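Local atomic coordinates of beta-glucoside kinase (Listeria monocytogenes, PDB entry 4HTL), a protein that phosphorylates cellobiose at the expense of ATP, giving cellobiose-6'-phosphate and ADP, and may also regulate transcription of the cellobiose uptake operon. Residues Thr14-Met18 with Thr30-Ile35; Ala7-Ile11 with Met47-Leu51; Leu123-Leu127 with Gly138-Gly143; Pro238-Gly244 with Asp268-Ala274. One frame throughout, in Å; residues are numbered along the deposited sequence. Where two conformers were deposited one is given.

Interaction 1 (Thr14-Met18 with Thr30-Ile35)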
loop_
_atom_site.group_PDB
_atom_site.type_symbol
_atom_site.label_atom_id
_atom_site.label_comp_id
_atom_site.label_asym_id
_atom_site.label_seq_id
_atom_site.Cartn_x
_atom_site.Cartn_y
_atom_site.Cartn_z
ATOM N N THR A 14 19.395 -12.146 -15.003
ATOM C CA THR A 14 20.547 -12.755 -15.668
ATOM C C THR A 14 20.223 -13.749 -16.780
ATOM O O THR A 14 21.135 -14.190 -17.493
ATOM C CB THR A 14 21.450 -13.470 -14.648
ATOM O OG1 THR A 14 20.716 -14.534 -14.026
ATOM C CG2 THR A 14 21.955 -12.479 -13.585
ATOM N N ALA A 15 18.955 -14.121 -16.919
ATOM C CA ALA A 15 18.542 -15.038 -17.967
ATOM C C ALA A 15 17.258 -14.542 -18.621
ATOM O O ALA A 15 16.449 -13.839 -18.004
ATOM C CB ALA A 15 18.325 -16.439 -17.413
ATOM N N LEU A 16 17.090 -14.908 -19.875
ATOM C CA LEU A 16 15.862 -14.704 -20.601
ATOM C C LEU A 16 15.246 -16.074 -20.733
ATOM O O LEU A 16 15.879 -16.977 -21.304
ATOM C CB LEU A 16 16.115 -14.132 -21.999
ATOM C CG LEU A 16 14.904 -14.013 -22.946
ATOM C CD1 LEU A 16 13.844 -13.008 -22.439
ATOM C CD2 LEU A 16 15.331 -13.654 -24.350
ATOM N N LYS A 17 14.067 -16.265 -20.133
ATOM C CA LYS A 17 13.342 -17.505 -20.296
ATOM C C LYS A 17 12.315 -17.368 -21.419
ATOM O O LYS A 17 11.707 -16.311 -21.591
ATOM C CB LYS A 17 12.653 -17.869 -18.991
ATOM C CG LYS A 17 13.616 -18.181 -17.838
ATOM C CD LYS A 17 12.822 -18.369 -16.548
ATOM C CE LYS A 17 13.693 -18.815 -15.377
ATOM N NZ LYS A 17 13.046 -18.539 -14.067
HETATM N N MSE A 18 12.112 -18.451 -22.166
HETATM C CA MSE A 18 11.256 -18.431 -23.333
HETATM C C MSE A 18 10.492 -19.751 -23.362
HETATM O O MSE A 18 11.028 -20.801 -22.955
HETATM C CB MSE A 18 12.097 -18.262 -24.614
HETATM C CG MSE A 18 13.216 -17.255 -24.509
HETATM SE SE MSE A 18 14.390 -17.216 -26.084
HETATM C CE MSE A 18 15.990 -17.364 -25.116
ATOM N N THR A 30 10.560 -25.083 -24.057
ATOM C CA THR A 30 11.285 -23.988 -23.391
ATOM C C THR A 30 12.675 -23.752 -24.022
ATOM O O THR A 30 13.227 -24.610 -24.718
ATOM C CB THR A 30 11.523 -24.253 -21.911
ATOM O OG1 THR A 30 12.301 -25.427 -21.778
ATOM C CG2 THR A 30 10.207 -24.418 -21.145
ATOM N N LYS A 31 13.220 -22.569 -23.748
ATOM C CA LYS A 31 14.569 -22.192 -24.114
ATOM C C LYS A 31 15.001 -21.077 -23.170
ATOM O O LYS A 31 14.201 -20.222 -22.809
ATOM C CB LYS A 31 14.602 -21.699 -25.566
ATOM C CG LYS A 31 16.009 -21.534 -26.149
ATOM C CD LYS A 31 15.955 -20.934 -27.539
ATOM C CE LYS A 31 17.340 -20.766 -28.150
ATOM N NZ LYS A 31 17.255 -20.071 -29.465
ATOM N N SER A 32 16.254 -21.088 -22.762
ATOM C CA SER A 32 16.806 -20.065 -21.879
ATOM C C SER A 32 18.124 -19.545 -22.485
ATOM O O SER A 32 18.819 -20.281 -23.204
ATOM C CB SER A 32 17.030 -20.681 -20.492
ATOM O OG SER A 32 17.720 -19.821 -19.624
ATOM N N ALA A 33 18.450 -18.288 -22.214
ATOM C CA ALA A 33 19.697 -17.663 -22.626
ATOM C C ALA A 33 20.213 -16.780 -21.500
ATOM O O ALA A 33 19.463 -15.980 -20.945
ATOM C CB ALA A 33 19.476 -16.818 -23.864
ATOM N N GLU A 34 21.487 -16.935 -21.151
ATOM C CA GLU A 34 22.161 -15.975 -20.278
ATOM C C GLU A 34 22.259 -14.631 -21.006
ATOM O O GLU A 34 22.646 -14.577 -22.173
ATOM C CB GLU A 34 23.560 -16.475 -19.878
ATOM C CG GLU A 34 23.541 -17.647 -18.898
ATOM C CD GLU A 34 23.072 -17.256 -17.500
ATOM O OE1 GLU A 34 23.702 -16.367 -16.884
ATOM O OE2 GLU A 34 22.080 -17.845 -17.004
ATOM N N ILE A 35 21.872 -13.555 -20.329
ATOM C CA ILE A 35 21.958 -12.211 -20.905
ATOM C C ILE A 35 22.988 -11.382 -20.166
ATOM O O ILE A 35 22.960 -11.281 -18.935
ATOM C CB ILE A 35 20.625 -11.455 -20.860
ATOM C CG1 ILE A 35 19.570 -12.184 -21.690
ATOM C CG2 ILE A 35 20.825 -10.040 -21.393
ATOM C CD1 ILE A 35 19.811 -12.127 -23.181
#

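Interaction 2 (Ala7-Ile11 with Met47-Leu51)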
loop_
_atom_site.group_PDB
_atom_site.type_symbol
_atom_site.label_atom_id
_atom_site.label_comp_id
_atom_site.label_asym_id
_atom_site.label_seq_id
_atom_site.Cartn_x
_atom_site.Cartn_y
_atom_site.Cartn_z
ATOM N N ALA A 7 3.982 -17.732 -27.792
ATOM C CA ALA A 7 5.394 -17.514 -27.452
ATOM C C ALA A 7 5.476 -16.586 -26.239
ATOM O O ALA A 7 5.036 -15.440 -26.309
ATOM C CB ALA A 7 6.148 -16.915 -28.628
ATOM N N ALA A 8 6.026 -17.090 -25.140
ATOM C CA ALA A 8 6.143 -16.337 -23.897
ATOM C C ALA A 8 7.598 -16.030 -23.614
ATOM O O ALA A 8 8.491 -16.896 -23.781
ATOM C CB ALA A 8 5.516 -17.119 -22.716
ATOM N N PHE A 9 7.837 -14.818 -23.144
ATOM C CA PHE A 9 9.139 -14.377 -22.753
ATOM C C PHE A 9 9.128 -13.794 -21.357
ATOM O O PHE A 9 8.323 -12.935 -21.047
ATOM C CB PHE A 9 9.670 -13.294 -23.703
ATOM C CG PHE A 9 9.821 -13.751 -25.120
ATOM C CD1 PHE A 9 10.925 -14.484 -25.488
ATOM C CD2 PHE A 9 8.837 -13.494 -26.070
ATOM C CE1 PHE A 9 11.067 -14.948 -26.785
ATOM C CE2 PHE A 9 8.971 -13.961 -27.373
ATOM C CZ PHE A 9 10.085 -14.695 -27.729
ATOM N N ASP A 10 10.106 -14.200 -20.559
ATOM C CA ASP A 10 10.267 -13.665 -19.219
ATOM C C ASP A 10 11.675 -13.147 -19.073
ATOM O O ASP A 10 12.642 -13.936 -18.992
ATOM C CB ASP A 10 10.004 -14.753 -18.187
ATOM C CG ASP A 10 10.192 -14.268 -16.758
ATOM O OD1 ASP A 10 10.054 -13.039 -16.439
ATOM O OD2 ASP A 10 10.458 -15.139 -15.948
ATOM N N ILE A 11 11.781 -11.826 -19.041
ATOM C CA ILE A 11 13.054 -11.126 -18.989
ATOM C C ILE A 11 13.507 -10.989 -17.551
ATOM O O ILE A 11 12.922 -10.214 -16.771
ATOM C CB ILE A 11 12.933 -9.733 -19.630
ATOM C CG1 ILE A 11 12.477 -9.867 -21.080
ATOM C CG2 ILE A 11 14.282 -9.021 -19.559
ATOM C CD1 ILE A 11 11.975 -8.579 -21.717
HETATM N N MSE A 47 14.910 -12.952 -28.796
HETATM C CA MSE A 47 13.497 -13.070 -29.157
HETATM C C MSE A 47 13.285 -13.410 -30.627
HETATM O O MSE A 47 12.495 -14.320 -30.965
HETATM C CB MSE A 47 12.745 -11.777 -28.824
HETATM C CG MSE A 47 12.567 -11.586 -27.361
HETATM SE SE MSE A 47 11.803 -9.876 -26.917
HETATM C CE MSE A 47 11.340 -10.253 -25.115
ATOM N N LYS A 48 13.965 -12.663 -31.500
ATOM C CA LYS A 48 13.862 -12.885 -32.938
ATOM C C LYS A 48 14.236 -14.312 -33.306
ATOM O O LYS A 48 13.550 -14.968 -34.118
ATOM C CB LYS A 48 14.759 -11.897 -33.713
ATOM C CG LYS A 48 14.062 -10.615 -34.043
ATOM C CD LYS A 48 14.934 -9.718 -34.911
ATOM C CE LYS A 48 14.784 -10.045 -36.382
ATOM N NZ LYS A 48 13.419 -9.715 -36.892
ATOM N N VAL A 49 15.312 -14.803 -32.699
ATOM C CA VAL A 49 15.810 -16.168 -32.985
ATOM C C VAL A 49 14.785 -17.209 -32.507
ATOM O O VAL A 49 14.439 -18.130 -33.258
ATOM C CB VAL A 49 17.217 -16.400 -32.361
ATOM C CG1 VAL A 49 17.611 -17.885 -32.372
ATOM C CG2 VAL A 49 18.267 -15.548 -33.079
ATOM N N PHE A 50 14.245 -17.032 -31.302
ATOM C CA PHE A 50 13.236 -17.978 -30.774
ATOM C C PHE A 50 11.981 -18.018 -31.644
ATOM O O PHE A 50 11.450 -19.093 -31.903
ATOM C CB PHE A 50 12.854 -17.614 -29.340
ATOM C CG PHE A 50 11.958 -18.624 -28.635
ATOM C CD1 PHE A 50 12.463 -19.808 -28.137
ATOM C CD2 PHE A 50 10.607 -18.368 -28.460
ATOM C CE1 PHE A 50 11.636 -20.720 -27.472
ATOM C CE2 PHE A 50 9.775 -19.279 -27.810
ATOM C CZ PHE A 50 10.291 -20.456 -27.323
ATOM N N LEU A 51 11.528 -16.852 -32.118
ATOM C CA LEU A 51 10.315 -16.773 -32.955
ATOM C C LEU A 51 10.485 -17.467 -34.319
ATOM O O LEU A 51 9.585 -18.178 -34.768
ATOM C CB LEU A 51 9.878 -15.314 -33.124
ATOM C CG LEU A 51 9.345 -14.641 -31.844
ATOM C CD1 LEU A 51 9.282 -13.118 -31.990
ATOM C CD2 LEU A 51 7.983 -15.240 -31.446
#

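Interaction 3 (Leu123-Leu127 with Gly138-Gly143)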
loop_
_atom_site.group_PDB
_atom_site.type_symbol
_atom_site.label_atom_id
_atom_site.label_comp_id
_atom_site.label_asym_id
_atom_site.label_seq_id
_atom_site.Cartn_x
_atom_site.Cartn_y
_atom_site.Cartn_z
ATOM N N LEU A 123 -8.701 -15.692 -4.199
ATOM C CA LEU A 123 -8.420 -14.547 -3.352
ATOM C C LEU A 123 -8.612 -13.224 -4.051
ATOM O O LEU A 123 -8.146 -13.039 -5.167
ATOM C CB LEU A 123 -6.995 -14.615 -2.876
ATOM C CG LEU A 123 -6.589 -15.863 -2.111
ATOM C CD1 LEU A 123 -5.144 -15.724 -1.605
ATOM C CD2 LEU A 123 -7.537 -16.169 -0.936
ATOM N N ASP A 124 -9.289 -12.299 -3.389
ATOM C CA ASP A 124 -9.428 -10.921 -3.906
ATOM C C ASP A 124 -8.419 -9.908 -3.366
ATOM O O ASP A 124 -8.266 -8.851 -3.956
ATOM C CB ASP A 124 -10.818 -10.411 -3.605
ATOM C CG ASP A 124 -11.881 -11.025 -4.503
ATOM O OD1 ASP A 124 -11.610 -11.625 -5.572
ATOM O OD2 ASP A 124 -13.020 -10.893 -4.113
ATOM N N ASP A 125 -7.715 -10.230 -2.293
ATOM C CA ASP A 125 -6.791 -9.271 -1.687
ATOM C C ASP A 125 -5.574 -10.033 -1.187
ATOM O O ASP A 125 -5.631 -10.696 -0.151
ATOM C CB ASP A 125 -7.464 -8.542 -0.501
ATOM C CG ASP A 125 -8.577 -7.631 -0.927
ATOM O OD1 ASP A 125 -9.749 -8.113 -0.927
ATOM O OD2 ASP A 125 -8.273 -6.490 -1.369
ATOM N N PHE A 126 -4.529 -10.079 -2.021
ATOM C CA PHE A 126 -3.272 -10.697 -1.620
ATOM C C PHE A 126 -2.109 -9.954 -2.239
ATOM O O PHE A 126 -2.282 -9.189 -3.182
ATOM C CB PHE A 126 -3.216 -12.177 -1.979
ATOM C CG PHE A 126 -3.078 -12.503 -3.448
ATOM C CD1 PHE A 126 -4.216 -12.601 -4.280
ATOM C CD2 PHE A 126 -1.858 -12.789 -3.994
ATOM C CE1 PHE A 126 -4.094 -12.974 -5.575
ATOM C CE2 PHE A 126 -1.725 -13.143 -5.302
ATOM C CZ PHE A 126 -2.867 -13.270 -6.103
ATOM N N LEU A 127 -0.949 -10.121 -1.622
ATOM C CA LEU A 127 0.271 -9.553 -2.112
ATOM C C LEU A 127 1.290 -10.661 -2.417
ATOM O O LEU A 127 1.275 -11.725 -1.826
ATOM C CB LEU A 127 0.888 -8.604 -1.104
ATOM C CG LEU A 127 -0.023 -7.551 -0.451
ATOM C CD1 LEU A 127 0.715 -6.769 0.644
ATOM C CD2 LEU A 127 -0.539 -6.594 -1.560
ATOM N N GLY A 138 4.101 -7.331 -5.924
ATOM C CA GLY A 138 2.839 -7.257 -6.690
ATOM C C GLY A 138 1.640 -7.142 -5.736
ATOM O O GLY A 138 1.607 -7.717 -4.630
ATOM N N ILE A 139 0.629 -6.410 -6.189
ATOM C CA ILE A 139 -0.565 -6.112 -5.389
ATOM C C ILE A 139 -1.820 -6.577 -6.124
ATOM O O ILE A 139 -2.077 -6.148 -7.249
ATOM C CB ILE A 139 -0.736 -4.590 -5.181
ATOM C CG1 ILE A 139 0.502 -3.989 -4.508
ATOM C CG2 ILE A 139 -2.019 -4.261 -4.383
ATOM C CD1 ILE A 139 0.699 -2.502 -4.777
ATOM N N PHE A 140 -2.644 -7.346 -5.414
ATOM C CA PHE A 140 -3.984 -7.750 -5.889
ATOM C C PHE A 140 -4.961 -7.224 -4.812
ATOM O O PHE A 140 -4.909 -7.644 -3.654
ATOM C CB PHE A 140 -4.057 -9.257 -6.052
ATOM C CG PHE A 140 -5.071 -9.731 -7.057
ATOM C CD1 PHE A 140 -4.836 -9.564 -8.410
ATOM C CD2 PHE A 140 -6.195 -10.421 -6.663
ATOM C CE1 PHE A 140 -5.751 -10.012 -9.340
ATOM C CE2 PHE A 140 -7.097 -10.897 -7.606
ATOM C CZ PHE A 140 -6.853 -10.713 -8.939
ATOM N N SER A 141 -5.788 -6.258 -5.215
ATOM C CA SER A 141 -6.795 -5.638 -4.324
ATOM C C SER A 141 -8.140 -5.632 -5.050
ATOM O O SER A 141 -8.220 -5.311 -6.230
ATOM C CB SER A 141 -6.442 -4.240 -3.941
ATOM O OG SER A 141 -5.242 -4.122 -3.215
ATOM N N ASN A 142 -9.194 -5.919 -4.323
ATOM C CA ASN A 142 -10.522 -5.972 -4.933
ATOM C C ASN A 142 -10.620 -6.814 -6.185
ATOM O O ASN A 142 -11.400 -6.496 -7.113
ATOM C CB ASN A 142 -11.011 -4.620 -5.343
ATOM C CG ASN A 142 -11.328 -3.735 -4.189
ATOM O OD1 ASN A 142 -11.913 -4.176 -3.210
ATOM N ND2 ASN A 142 -10.976 -2.460 -4.307
ATOM N N GLY A 143 -9.885 -7.911 -6.194
ATOM C CA GLY A 143 -9.972 -8.887 -7.280
ATOM C C GLY A 143 -9.288 -8.448 -8.559
ATOM O O GLY A 143 -9.529 -9.052 -9.592
HETATM O O HOH W 1 -5.951 -5.128 -0.679
HETATM O O HOH W 2 -9.936 -4.358 -0.990
HETATM O O HOH W 3 -11.954 -7.035 -1.603
#

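Interaction 4 (Pro238-Gly244 with Asp268-Ala274)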
loop_
_atom_site.group_PDB
_atom_site.type_symbol
_atom_site.label_atom_id
_atom_site.label_comp_id
_atom_site.label_asym_id
_atom_site.label_seq_id
_atom_site.Cartn_x
_atom_site.Cartn_y
_atom_site.Cartn_z
ATOM N N PRO A 238 -4.220 -7.481 3.199
ATOM C CA PRO A 238 -4.400 -8.700 2.461
ATOM C C PRO A 238 -4.833 -9.865 3.338
ATOM O O PRO A 238 -4.615 -9.835 4.525
ATOM C CB PRO A 238 -3.007 -8.968 1.940
ATOM C CG PRO A 238 -2.084 -8.458 3.078
ATOM C CD PRO A 238 -2.809 -7.246 3.611
ATOM N N THR A 239 -5.399 -10.919 2.757
ATOM C CA THR A 239 -5.578 -12.161 3.486
ATOM C C THR A 239 -4.291 -13.009 3.510
ATOM O O THR A 239 -4.030 -13.731 4.478
ATOM C CB THR A 239 -6.747 -12.971 2.877
ATOM O OG1 THR A 239 -6.451 -13.326 1.512
ATOM C CG2 THR A 239 -8.061 -12.173 3.016
ATOM N N HIS A 240 -3.494 -12.871 2.454
ATOM C CA HIS A 240 -2.313 -13.715 2.201
ATOM C C HIS A 240 -1.199 -12.859 1.634
ATOM O O HIS A 240 -1.449 -11.965 0.814
ATOM C CB HIS A 240 -2.586 -14.811 1.168
ATOM C CG HIS A 240 -3.563 -15.845 1.612
ATOM N ND1 HIS A 240 -4.875 -15.564 1.823
ATOM C CD2 HIS A 240 -3.403 -17.193 1.865
ATOM C CE1 HIS A 240 -5.508 -16.682 2.193
ATOM N NE2 HIS A 240 -4.604 -17.681 2.235
ATOM N N ILE A 241 0.022 -13.119 2.075
ATOM C CA ILE A 241 1.219 -12.606 1.415
ATOM C C ILE A 241 2.066 -13.794 1.031
ATOM O O ILE A 241 2.515 -14.568 1.890
ATOM C CB ILE A 241 2.031 -11.638 2.302
ATOM C CG1 ILE A 241 1.133 -10.441 2.745
ATOM C CG2 ILE A 241 3.307 -11.133 1.581
ATOM C CD1 ILE A 241 1.814 -9.483 3.702
ATOM N N PHE A 242 2.280 -13.921 -0.263
ATOM C CA PHE A 242 3.087 -15.007 -0.810
ATOM C C PHE A 242 4.508 -14.537 -1.009
ATOM O O PHE A 242 4.755 -13.541 -1.721
ATOM C CB PHE A 242 2.497 -15.530 -2.114
ATOM C CG PHE A 242 1.073 -16.044 -1.973
ATOM C CD1 PHE A 242 0.791 -17.093 -1.135
ATOM C CD2 PHE A 242 0.005 -15.412 -2.609
ATOM C CE1 PHE A 242 -0.495 -17.540 -0.945
ATOM C CE2 PHE A 242 -1.276 -15.879 -2.447
ATOM C CZ PHE A 242 -1.533 -16.918 -1.613
ATOM N N ILE A 243 5.453 -15.266 -0.415
ATOM C CA ILE A 243 6.834 -14.826 -0.439
ATOM C C ILE A 243 7.666 -15.783 -1.271
ATOM O O ILE A 243 7.551 -17.002 -1.123
ATOM C CB ILE A 243 7.445 -14.703 0.973
ATOM C CG1 ILE A 243 6.534 -13.870 1.933
ATOM C CG2 ILE A 243 8.863 -14.066 0.831
ATOM C CD1 ILE A 243 7.000 -13.752 3.401
ATOM N N GLY A 244 8.423 -15.206 -2.220
ATOM C CA GLY A 244 9.229 -15.959 -3.136
ATOM C C GLY A 244 10.595 -15.327 -3.339
ATOM O O GLY A 244 10.988 -14.414 -2.617
ATOM N N ASP A 268 -3.854 -11.865 11.596
ATOM C CA ASP A 268 -4.661 -12.744 10.738
ATOM C C ASP A 268 -4.092 -13.054 9.324
ATOM O O ASP A 268 -4.693 -13.843 8.556
ATOM C CB ASP A 268 -6.098 -12.261 10.654
ATOM C CG ASP A 268 -6.706 -11.999 12.029
ATOM O OD1 ASP A 268 -6.819 -12.965 12.828
ATOM O OD2 ASP A 268 -7.012 -10.806 12.312
ATOM N N THR A 269 -3.026 -12.379 8.939
ATOM C CA THR A 269 -2.461 -12.550 7.617
ATOM C C THR A 269 -1.768 -13.873 7.530
ATOM O O THR A 269 -1.003 -14.227 8.432
ATOM C CB THR A 269 -1.457 -11.436 7.324
ATOM O OG1 THR A 269 -2.008 -10.174 7.705
ATOM C CG2 THR A 269 -1.047 -11.395 5.845
ATOM N N ILE A 270 -2.024 -14.582 6.438
ATOM C CA ILE A 270 -1.332 -15.835 6.147
ATOM C C ILE A 270 -0.105 -15.533 5.289
ATOM O O ILE A 270 -0.201 -14.838 4.310
ATOM C CB ILE A 270 -2.257 -16.815 5.426
ATOM C CG1 ILE A 270 -3.359 -17.283 6.400
ATOM C CG2 ILE A 270 -1.487 -18.038 4.869
ATOM C CD1 ILE A 270 -4.528 -17.938 5.687
ATOM N N ILE A 271 1.060 -15.982 5.763
ATOM C CA ILE A 271 2.298 -15.930 4.988
ATOM C C ILE A 271 2.701 -17.337 4.582
ATOM O O ILE A 271 2.729 -18.242 5.399
ATOM C CB ILE A 271 3.467 -15.107 5.655
ATOM C CG1 ILE A 271 3.959 -15.732 6.944
ATOM C CG2 ILE A 271 3.040 -13.640 5.880
ATOM C CD1 ILE A 271 5.263 -15.115 7.510
ATOM N N GLU A 272 3.059 -17.496 3.315
ATOM C CA GLU A 272 3.486 -18.788 2.790
ATOM C C GLU A 272 4.251 -18.562 1.500
ATOM O O GLU A 272 4.278 -17.456 0.972
ATOM C CB GLU A 272 2.301 -19.762 2.585
ATOM C CG GLU A 272 1.261 -19.298 1.647
ATOM C CD GLU A 272 0.092 -20.291 1.619
ATOM O OE1 GLU A 272 0.360 -21.472 1.403
ATOM O OE2 GLU A 272 -1.077 -19.878 1.832
ATOM N N THR A 273 4.925 -19.596 1.021
ATOM C CA THR A 273 5.690 -19.449 -0.186
ATOM C C THR A 273 4.850 -19.300 -1.454
ATOM O O THR A 273 3.762 -19.851 -1.571
ATOM C CB THR A 273 6.667 -20.615 -0.395
ATOM O OG1 THR A 273 5.940 -21.860 -0.382
ATOM C CG2 THR A 273 7.794 -20.577 0.691
ATOM N N ALA A 274 5.387 -18.543 -2.397
ATOM C CA ALA A 274 4.827 -18.434 -3.749
ATOM C C ALA A 274 5.050 -19.772 -4.454
ATOM O O ALA A 274 5.928 -20.511 -4.087
ATOM C CB ALA A 274 5.572 -17.317 -4.511
HETATM O O HOH W 4 -4.034 -8.403 7.013
HETATM O O HOH W 5 -6.010 -14.299 6.257
#

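Interaction 1 (Thr14-Met18 with Thr30-Ile35)
M18, a selenomethionine, reaches from strand 15-18 over K31 and A33 of the antiparallel strand 30-34. Its CB starts 3.4 Å from K31 O. With chi1 at -42°, CG is turned to the backbone-N side and stays 3.6 Å from K31 O. SE then runs beside the aliphatic chain of K31, 4.3 Å from CD, and a bend at chi3 drops CE onto A33 CB at 3.7 Å. A long, unbranched chain suits this path, and alanine is small enough to receive the methyl. F50 of helix 40-52 packs on M18 as well, whereas K31 carries its amino group on to a salt bridge with E53.

Backbone bonds hold the strands in register. L16 and A33 exchange two, the one from L16 N to A33 O measuring 2.8 Å; in the M18-K31 pair, the bond from M18 N is weak. I35 N closes the end on T14 O at 3.0 Å. On the face of A15, K17, S32 and E34, E34 bends at chi2 to bring OE2 within 4.0 Å of A15 CB. This is the beta hairpin of an actin-like ATPase domain; by similarity, T14 belongs to its ATP site.

Interaction 2 (Ala7-Ile11 with Met47-Leu51)
M47 O accepts the backbone N-H of L51 at 2.9 Å, the helical bond that sets M47 and L51 one turn apart; with F50 they supply the side chains that meet A7, F9 and I11. No hydrogen bond crosses the contact, which apolar side chains make. M47, a selenomethionine, lays CG over one face of the F9 ring, 3.8 Å from the centroid and 15° off the normal, a CH-pi contact. SE stands above the same ring, 4.8 Å from the F9 centroid, a Met-aromatic approach, and the extended chain carries CE on to F9 CB and to I11 CD1. Such a flexible chain can follow a flat ring closely.

F9 gets there because its CG is anti to the carbonyl carbon (chi1 -61°), and its far end reaches both F50 and L51. F9 CZ comes 3.8 Å from F50 CD2, the rings inclined at 76°, while L51 CG meets the F9 edge. The short A7 lets L51 CD2 approach its CB to 3.8 Å. Helix 40-52 thus packs on the central strand of the mixed sheet, an alpha/beta layer of the actin-like ATPase fold. By similarity, the strand carries A8 to I11 of the ATP site.

Interaction 3 (Leu123-Leu127 with Gly138-Gly143)
F126 and F140, a hydrogen-bonded antiparallel pair, form the close-packed part of this contact. F140 CB sits over one face of the F126 ring, 4.0 Å from its centroid, and F126 CE1 comes 3.5 Å from F140 CD2. The ring planes are inclined at 40°, an oblique pair. F126 takes a chi1 of 71°, which places CG between its backbone N and carbonyl carbon and sets the ring beside F140. L123 O, hydrogen-bonded to K115 NZ of helix 106-117, approaches the F140 ring edge, 3.4 Å from CE2. On the reverse face, L127 CD2 packs on I139 CG2, two branched chains suited to a buried sheet surface.

At the other end the strands give way to a wetter turn. G143 N binds D124 O at 2.9 Å; glycine suits the positive phi of this turn, and D124 OD1 lies close, 3.6 Å from G143 CA. D125 turns its carboxylate back to the turn, where OD2 takes N142 N at 3.1 Å from above the carboxylate plane. One water links D125 OD2 to S141 OG, and two others lie between the D125 carboxylate and N142 OD1. N142 ND2 bonds to L145 O of the second subunit. The hairpin lies between two helices: L111 of 106-117 packs on both phenylalanines, and F236 of 212-236 on L127 and I139, while strand 240-244 adjoins 126-131.

Interaction 4 (Pro238-Gly244 with Asp268-Ala274)
Backbone bonds join strand 240-244 to the parallel strand 270-273 and extend one residue beyond, to T239 and A274. T239 O takes I270 N, I241 N binds I270 O at 2.8 Å, E272 N gives a weak bond to I241 O, I243 N returns to E272 O at 2.8 Å, and I243 O receives A274 N.

Ring contacts fill the face carrying H240, F242, I270 and E272. I270 CB lies over the imidazole, 4.1 Å from its centroid, and CD1 reaches H240 NE2 at 3.5 Å. T239 OG1, in the ring plane, is hydrogen-bonded to H240 ND1 at 2.8 Å and also to D125 O. E272 OE2 also lies in that plane, 3.6 Å from H240 CD2. E272 has chi1 at 60° and runs extended alongside F242, its CG 3.6 Å from CD1 at the ring edge; OE1 salt-bridges K119.

On the face of I241 and I271, I241 CB packs on I271 CG2, beta-branched residues that suit strands, and I241 CG1 reaches T269 CG2 in the preceding loop at 3.9 Å. Two waters bridge the polar start, one from P238 O to T269 OG1, the other from T239 O to D268 O. D268 also salt-bridges R152 of the second subunit. Helix 253-261 connects the strands as a beta-alpha-beta unit; helix 212-236 packs on I241 and T269, helix 106-117 on F242 and A274, and strand 126-131 borders 240-244.

Overall arrangement
The four contacts fall into two pairs, one in each of two mixed sheets. Interactions 1 and 2, with centres 9 Å apart, share the sheet of strands 6-11, 15-21 and 27-34: K17 O probably bonds D10 N at 2.8 Å, and M18 SE packs 3.6 Å from F50 CB. Together they hold A8 to I11 and T14, assigned by similarity to the ATP site. Interactions 3 and 4, with centres 11 Å apart, share the other sheet, where L127 O probably bonds F242 N at 2.9 Å; both also touch the second subunit. Between the pairs the centres lie about 28 to 31 Å apart, consistent with the two-lobed actin-like architecture of ROK kinases.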